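Local coordinates for DinB-like Protein (Bacillus cereus ATCC 10987, PDB 3DI5) that binds a divalent metal, nickel in this crystal, and is a DinB-family four-helix-bundle protein whose biological role is not established, at residues F9-W13 / F92-Q97; Y15-S19 / V147-Y151; T20-D25 / I81-R86. All coordinates share one frame; numbering follows the deposited sequence.

How the contacts relate
Helix 6-26 is the first helix of the chain, and all three contacts use successive parts of it. Its first turns, 9-13, meet 92-97 near the C-terminal end of helix 78-99 in contact 1. Its last turns, 20-25, meet 81-86 near the start of that helix in contact 3, so the loop that contact 3 closes lies within the longer loop of contact 1, as antiparallel helices require. Between them, 15-19 meets the loop 147-151 that follows helix 118-142 in contact 2. The loop of contact 2 contains that of contact 3 and crosses that of contact 1. Contacts 2 and 3 touch through Met-23, whose methyl packs on Pro-148 and Val-150.

Contact 1 (F9-W13 / F92-Q97); sequences FLQSW and FVEALQ
Segments 9-13 and 92-97 are helical turns running almost exactly antiparallel, at 172°, with their axes 12.5 Å apart at closest approach. The nearest alpha carbons are those of Leu-10 and Val-93. At that spacing the backbones stay well apart and the contact is made by side chains alone, three aromatic rings among them, with no hydrogen bond from one segment to the other.

Trp-13 and Phe-92 form an offset edge-to-face pair, their ring planes at 86°. Phe-92 directs its CD2-CE2 edge at one face of the indole, and its CE2 lies 3.8 Å from Trp-13 CE2. The indole is met from a second direction by Val-93, whose CG2 comes to the ring edge 3.4 Å from Trp-13 NE1. Trp-13 NE1 hydrogen-bonds to Asn-89 OD1, one turn earlier on the helix of Phe-92. With CG anti to the backbone N (chi1 168°), Phe-9 extends toward the other helix and brings CD2 to 3.8 Å from Leu-96 CD2, the two side chains lying roughly perpendicular. The same leucine methyl sits 4.0 Å from Leu-10 CD2. At the margin, Leu-10 CD1 rests against the end of the exposed Gln-97, 3.6 Å from its OE1.

Two other helices complete this layer of the bundle. Phe-9 and Trp-13 also pack on helix 118-142, through Leu-122, Ile-126, Leu-125 and Gln-129, while Phe-92 reaches Ile-54 and Leu-58 of helix 43-58.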
# COMPACT_ATOMS: atom_id res chain seq x y z
N PHE A 9 -5.67 -10.32 10.86
CA PHE A 9 -4.95 -9.53 9.86
C PHE A 9 -5.67 -8.22 9.60
O PHE A 9 -5.03 -7.19 9.45
CB PHE A 9 -4.75 -10.29 8.54
CG PHE A 9 -4.27 -9.40 7.42
CD1 PHE A 9 -2.97 -8.93 7.40
CD2 PHE A 9 -5.12 -9.02 6.40
CE1 PHE A 9 -2.53 -8.10 6.38
CE2 PHE A 9 -4.69 -8.18 5.39
CZ PHE A 9 -3.38 -7.72 5.39
N LEU A 10 -7.00 -8.27 9.52
CA LEU A 10 -7.78 -7.08 9.17
C LEU A 10 -7.77 -6.02 10.28
O LEU A 10 -7.88 -4.83 9.99
CB LEU A 10 -9.21 -7.47 8.77
CG LEU A 10 -9.26 -8.28 7.47
CD1 LEU A 10 -10.64 -8.85 7.18
CD2 LEU A 10 -8.77 -7.45 6.30
N GLN A 11 -7.60 -6.44 11.53
CA GLN A 11 -7.42 -5.50 12.65
C GLN A 11 -6.09 -4.74 12.50
O GLN A 11 -6.03 -3.53 12.73
CB GLN A 11 -7.50 -6.21 14.01
N SER A 12 -5.03 -5.46 12.13
CA SER A 12 -3.76 -4.83 11.80
C SER A 12 -3.89 -3.99 10.51
O SER A 12 -3.52 -2.82 10.50
CB SER A 12 -2.66 -5.90 11.63
N TRP A 13 -4.44 -4.58 9.46
CA TRP A 13 -4.57 -3.92 8.16
C TRP A 13 -5.43 -2.65 8.20
O TRP A 13 -5.13 -1.67 7.52
CB TRP A 13 -5.15 -4.89 7.12
CG TRP A 13 -5.19 -4.34 5.73
CD1 TRP A 13 -6.29 -4.13 4.97
CD2 TRP A 13 -4.06 -3.94 4.93
NE1 TRP A 13 -5.93 -3.60 3.74
CE2 TRP A 13 -4.57 -3.48 3.70
CE3 TRP A 13 -2.68 -3.90 5.15
CZ2 TRP A 13 -3.75 -2.99 2.70
CZ3 TRP A 13 -1.86 -3.41 4.15
CH2 TRP A 13 -2.40 -2.97 2.93
N PHE A 92 -9.32 -5.08 -2.64
CA PHE A 92 -8.47 -6.09 -2.05
C PHE A 92 -9.18 -6.80 -0.89
O PHE A 92 -9.36 -8.03 -0.90
CB PHE A 92 -7.17 -5.46 -1.56
CG PHE A 92 -6.42 -6.32 -0.58
CD1 PHE A 92 -6.29 -7.68 -0.79
CD2 PHE A 92 -5.90 -5.77 0.58
CE1 PHE A 92 -5.57 -8.49 0.13
CE2 PHE A 92 -5.22 -6.57 1.50
CZ PHE A 92 -5.08 -7.93 1.27
N VAL A 93 -9.61 -6.00 0.08
CA VAL A 93 -10.20 -6.47 1.33
C VAL A 93 -11.52 -7.21 1.05
O VAL A 93 -11.89 -8.15 1.76
CB VAL A 93 -10.40 -5.27 2.29
CG1 VAL A 93 -11.37 -5.57 3.43
CG2 VAL A 93 -9.02 -4.82 2.85
N GLU A 94 -12.19 -6.79 -0.01
CA GLU A 94 -13.40 -7.48 -0.46
C GLU A 94 -13.07 -8.87 -1.00
O GLU A 94 -13.84 -9.81 -0.79
CB GLU A 94 -14.11 -6.65 -1.51
CG GLU A 94 -15.04 -5.59 -0.92
CD GLU A 94 -15.73 -4.76 -1.99
OE1 GLU A 94 -15.19 -4.71 -3.13
OE2 GLU A 94 -16.80 -4.16 -1.71
N ALA A 95 -11.93 -9.00 -1.67
CA ALA A 95 -11.55 -10.28 -2.27
C ALA A 95 -11.07 -11.25 -1.19
O ALA A 95 -11.40 -12.43 -1.21
CB ALA A 95 -10.50 -10.10 -3.35
N LEU A 96 -10.32 -10.72 -0.23
CA LEU A 96 -9.84 -11.50 0.90
C LEU A 96 -11.02 -12.08 1.68
O LEU A 96 -11.02 -13.25 2.02
CB LEU A 96 -8.97 -10.63 1.82
CG LEU A 96 -7.97 -11.36 2.73
CD1 LEU A 96 -6.73 -11.70 1.95
CD2 LEU A 96 -7.59 -10.50 3.92
N GLN A 97 -12.03 -11.25 1.96
CA GLN A 97 -13.17 -11.68 2.77
C GLN A 97 -14.07 -12.68 2.02
O GLN A 97 -14.68 -13.55 2.63
CB GLN A 97 -14.00 -10.49 3.26
CG GLN A 97 -13.36 -9.73 4.44
CD GLN A 97 -14.05 -8.41 4.76
OE1 GLN A 97 -13.47 -7.53 5.42
NE2 GLN A 97 -15.28 -8.24 4.28

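Contact 2 (Y15-S19 / V147-Y151); sequences YETES and VPGVY
Two tyrosines and a glutamate join the helical turn 15-19 to the end of the modelled chain. Tyr-151 OH donates to Glu-16 OE2 at 2.6 Å. The acceptor uses its syn lone pair, and OE2 lies near the plane of the Tyr-151 ring, at its edge. The bend in the glutamate chain at chi2 (-55°) turns the carboxylate back to this hydroxyl. Tyr-151 is the donor in a second bond too, from its backbone N to Tyr-15 OH at 2.9 Å, with an N-H...O angle of 158°. Tyr-151 is held at both backbone and hydroxyl ends. The two rings, their planes 19° apart, are slid so far that they barely overlap, and the touch is made by Tyr-15 CE1 and Tyr-151 CE1 at 3.5 Å. Behind them, Val-150 CG2 covers the centre of the Tyr-151 ring and meets Ser-19 OG at 3.3 Å.

Arg-133 of helix 118-142 supplies the next shell, with a salt bridge to Glu-16 OE1 and a weak hydrogen bond to Tyr-151 OH; the cation probably helps keep the glutamate ionised. The irregular end of the modelled chain, after helix 118-142, is laid along the outside of a DinB helical bundle, beside that helix and 6-26.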
# COMPACT_ATOMS: atom_id res chain seq x y z
N TYR A 15 -5.81 -0.49 10.72
CA TYR A 15 -5.00 0.60 11.28
C TYR A 15 -4.00 1.13 10.23
O TYR A 15 -3.77 2.33 10.13
CB TYR A 15 -4.23 0.16 12.55
CG TYR A 15 -3.35 1.26 13.13
CD1 TYR A 15 -2.05 1.49 12.64
CD2 TYR A 15 -3.81 2.09 14.17
CE1 TYR A 15 -1.24 2.51 13.15
CE2 TYR A 15 -2.99 3.11 14.69
CZ TYR A 15 -1.71 3.31 14.18
OH TYR A 15 -0.90 4.31 14.68
N GLU A 16 -3.39 0.22 9.47
CA GLU A 16 -2.41 0.60 8.45
C GLU A 16 -3.05 1.39 7.31
O GLU A 16 -2.52 2.41 6.89
CB GLU A 16 -1.71 -0.64 7.89
CG GLU A 16 -0.84 -1.39 8.91
CD GLU A 16 0.20 -0.52 9.57
OE1 GLU A 16 0.82 0.30 8.89
OE2 GLU A 16 0.41 -0.65 10.79
N THR A 17 -4.19 0.92 6.82
CA THR A 17 -4.86 1.59 5.71
C THR A 17 -5.45 2.94 6.11
O THR A 17 -5.33 3.91 5.36
CB THR A 17 -5.97 0.73 5.07
OG1 THR A 17 -6.98 0.44 6.03
CG2 THR A 17 -5.41 -0.57 4.53
N GLU A 18 -6.10 3.00 7.29
CA GLU A 18 -6.65 4.26 7.78
C GLU A 18 -5.54 5.31 7.86
O GLU A 18 -5.70 6.44 7.38
CB GLU A 18 -7.34 4.09 9.17
CG GLU A 18 -8.73 3.40 9.11
CD GLU A 18 -9.46 3.31 10.48
N SER A 19 -4.42 4.93 8.47
CA SER A 19 -3.25 5.79 8.61
C SER A 19 -2.68 6.25 7.25
O SER A 19 -2.34 7.40 7.08
CB SER A 19 -2.17 5.07 9.43
OG SER A 19 -0.88 5.65 9.23
N VAL A 147 1.60 16.73 8.83
CA VAL A 147 1.54 15.26 8.79
C VAL A 147 0.71 14.74 9.96
O VAL A 147 1.07 15.00 11.12
CB VAL A 147 2.95 14.59 8.87
CG1 VAL A 147 2.83 13.08 8.84
CG2 VAL A 147 3.84 15.05 7.74
N PRO A 148 -0.40 14.02 9.68
CA PRO A 148 -1.05 13.29 10.78
C PRO A 148 -0.15 12.16 11.32
O PRO A 148 0.60 11.54 10.56
CB PRO A 148 -2.34 12.76 10.14
CG PRO A 148 -2.10 12.80 8.67
CD PRO A 148 -1.12 13.88 8.40
N GLY A 149 -0.20 11.92 12.63
CA GLY A 149 0.70 10.97 13.29
C GLY A 149 0.48 9.50 12.94
O GLY A 149 -0.56 9.14 12.37
N VAL A 150 1.48 8.67 13.25
CA VAL A 150 1.39 7.20 13.17
C VAL A 150 2.27 6.57 14.27
O VAL A 150 3.38 7.05 14.55
CB VAL A 150 1.80 6.66 11.76
CG1 VAL A 150 3.29 6.80 11.53
CG2 VAL A 150 1.37 5.19 11.57
N TYR A 151 1.77 5.49 14.88
CA TYR A 151 2.46 4.79 15.98
C TYR A 151 2.79 5.73 17.13
O TYR A 151 1.94 6.50 17.55
CB TYR A 151 3.73 4.06 15.48
CG TYR A 151 3.47 3.15 14.30
CD1 TYR A 151 2.37 2.27 14.30
CD2 TYR A 151 4.31 3.14 13.19
CE1 TYR A 151 2.11 1.43 13.23
CE2 TYR A 151 4.05 2.29 12.10
CZ TYR A 151 2.95 1.45 12.13
OH TYR A 151 2.68 0.60 11.10

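Contact 3 (T20-D25 / I81-R86); sequences TQKMLD and IADGYR
Ala-82 O is gripped by two donors, Gln-21 NE2 from across the contact and Arg-86 N of its own helix, which approach from opposite faces of the carbonyl plane. The glutamine bond is 3.0 Å from NE2 to O and nearly straight, 172° at the hydrogen, although the donor stands above the carbonyl plane. Gln-21 NE2 gives another bond to Asp-25 OD1, also 3.0 Å, so both partners fix the rotation of the amide. The bend at chi2 folds the glutamine chain so that its amide lies over one face of the Arg-86 guanidinium, the planes 24° apart, and its OE1 reaches the edge of the Tyr-85 ring.

Arg-86 adds a charged link, a weak one. Its NH2 makes a long salt bridge to Asp-25 OD1 at 3.4 Å, while its NH1 pairs weakly with Asp-83 OD1, placing the cation between two acids of different helices.

Below this polar rim the packing is close. Leu-24 CD1 lies 3.3 Å from Tyr-85 CB, and Leu-24 CB is 3.9 Å from Ala-82 CB; the small alanine permits alpha carbons only 5.0 Å apart in Leu-24 and Ala-82. Farther along, Thr-20 CG2 makes a CH-pi contact over the Tyr-85 face, 4.0 Å from the ring centroid.

The axes of 20-25 and 81-86 run roughly antiparallel, at 160°. Helix 43-58 packs on Leu-24, Ile-81 and Tyr-85 through Ala-47, Ile-50 and Val-51. Thr-20 OG1 bonds to Glu-16 O one turn back and also to Arg-133 of helix 118-142, from which Gln-129 bonds to Tyr-85 OH.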
# COMPACT_ATOMS: atom_id res chain seq x y z
N THR A 20 -2.59 5.34 6.29
CA THR A 20 -2.04 5.66 4.98
C THR A 20 -2.98 6.59 4.22
O THR A 20 -2.53 7.55 3.61
CB THR A 20 -1.74 4.37 4.17
OG1 THR A 20 -0.86 3.56 4.95
CG2 THR A 20 -1.07 4.69 2.84
N GLN A 21 -4.27 6.29 4.28
CA GLN A 21 -5.29 7.07 3.58
C GLN A 21 -5.36 8.50 4.09
O GLN A 21 -5.58 9.42 3.29
CB GLN A 21 -6.65 6.39 3.73
CG GLN A 21 -7.78 7.04 2.94
CD GLN A 21 -7.68 6.78 1.45
OE1 GLN A 21 -7.81 5.65 1.00
NE2 GLN A 21 -7.47 7.84 0.68
N LYS A 22 -5.19 8.69 5.40
CA LYS A 22 -5.18 10.04 6.00
C LYS A 22 -4.04 10.89 5.45
O LYS A 22 -4.22 12.07 5.17
CB LYS A 22 -5.03 9.97 7.53
CG LYS A 22 -6.25 9.51 8.30
CD LYS A 22 -6.07 9.63 9.83
CE LYS A 22 -4.74 8.99 10.29
NZ LYS A 22 -4.68 8.80 11.77
N MSE A 23 -2.87 10.28 5.31
CA MSE A 23 -1.73 10.97 4.74
C MSE A 23 -1.95 11.30 3.26
O MSE A 23 -1.76 12.45 2.85
CB MSE A 23 -0.47 10.17 4.98
CG MSE A 23 -0.10 10.20 6.44
SE MSE A 23 1.54 9.35 6.57
CE MSE A 23 1.53 8.89 8.46
N LEU A 24 -2.40 10.33 2.50
CA LEU A 24 -2.73 10.53 1.08
C LEU A 24 -3.74 11.62 0.90
O LEU A 24 -3.67 12.35 -0.07
CB LEU A 24 -3.23 9.23 0.42
CG LEU A 24 -2.13 8.19 0.12
CD1 LEU A 24 -2.70 6.94 -0.52
CD2 LEU A 24 -1.07 8.78 -0.79
N ASP A 25 -4.69 11.72 1.83
CA ASP A 25 -5.77 12.71 1.75
C ASP A 25 -5.28 14.15 1.95
O ASP A 25 -5.94 15.09 1.52
CB ASP A 25 -6.90 12.39 2.75
CG ASP A 25 -7.79 11.21 2.30
OD1 ASP A 25 -7.70 10.78 1.13
OD2 ASP A 25 -8.60 10.71 3.13
N ILE A 81 -4.46 9.81 -6.81
CA ILE A 81 -3.64 8.93 -5.98
C ILE A 81 -4.38 8.46 -4.73
O ILE A 81 -4.47 7.26 -4.46
CB ILE A 81 -2.29 9.60 -5.62
CG1 ILE A 81 -1.50 9.94 -6.91
CG2 ILE A 81 -1.46 8.71 -4.65
CD1 ILE A 81 -0.14 10.59 -6.70
N ALA A 82 -4.90 9.40 -3.95
CA ALA A 82 -5.64 9.09 -2.74
C ALA A 82 -6.88 8.22 -3.03
O ALA A 82 -7.20 7.29 -2.28
CB ALA A 82 -6.02 10.40 -2.02
N ASP A 83 -7.58 8.54 -4.12
CA ASP A 83 -8.77 7.78 -4.51
C ASP A 83 -8.42 6.39 -5.01
O ASP A 83 -9.06 5.42 -4.63
CB ASP A 83 -9.59 8.53 -5.55
CG ASP A 83 -10.32 9.74 -4.97
OD1 ASP A 83 -9.98 10.16 -3.82
OD2 ASP A 83 -11.21 10.28 -5.64
N GLY A 84 -7.40 6.31 -5.86
CA GLY A 84 -6.77 5.04 -6.22
C GLY A 84 -6.47 4.13 -5.04
O GLY A 84 -6.84 2.96 -5.07
N TYR A 85 -5.81 4.64 -4.01
CA TYR A 85 -5.55 3.85 -2.81
C TYR A 85 -6.86 3.36 -2.17
O TYR A 85 -6.96 2.20 -1.80
CB TYR A 85 -4.77 4.66 -1.78
CG TYR A 85 -4.29 3.83 -0.61
CD1 TYR A 85 -3.21 2.98 -0.73
CD2 TYR A 85 -4.94 3.89 0.61
CE1 TYR A 85 -2.76 2.23 0.34
CE2 TYR A 85 -4.52 3.13 1.67
CZ TYR A 85 -3.43 2.31 1.54
OH TYR A 85 -3.02 1.57 2.61
N ARG A 86 -7.85 4.24 -2.04
CA ARG A 86 -9.11 3.88 -1.41
C ARG A 86 -9.76 2.74 -2.19
O ARG A 86 -10.17 1.74 -1.61
CB ARG A 86 -10.06 5.08 -1.35
CG ARG A 86 -11.42 4.76 -0.72
CD ARG A 86 -12.30 5.98 -0.53
NE ARG A 86 -11.66 6.96 0.36
CZ ARG A 86 -11.13 8.12 -0.02
NH1 ARG A 86 -11.17 8.52 -1.30
NH2 ARG A 86 -10.57 8.90 0.90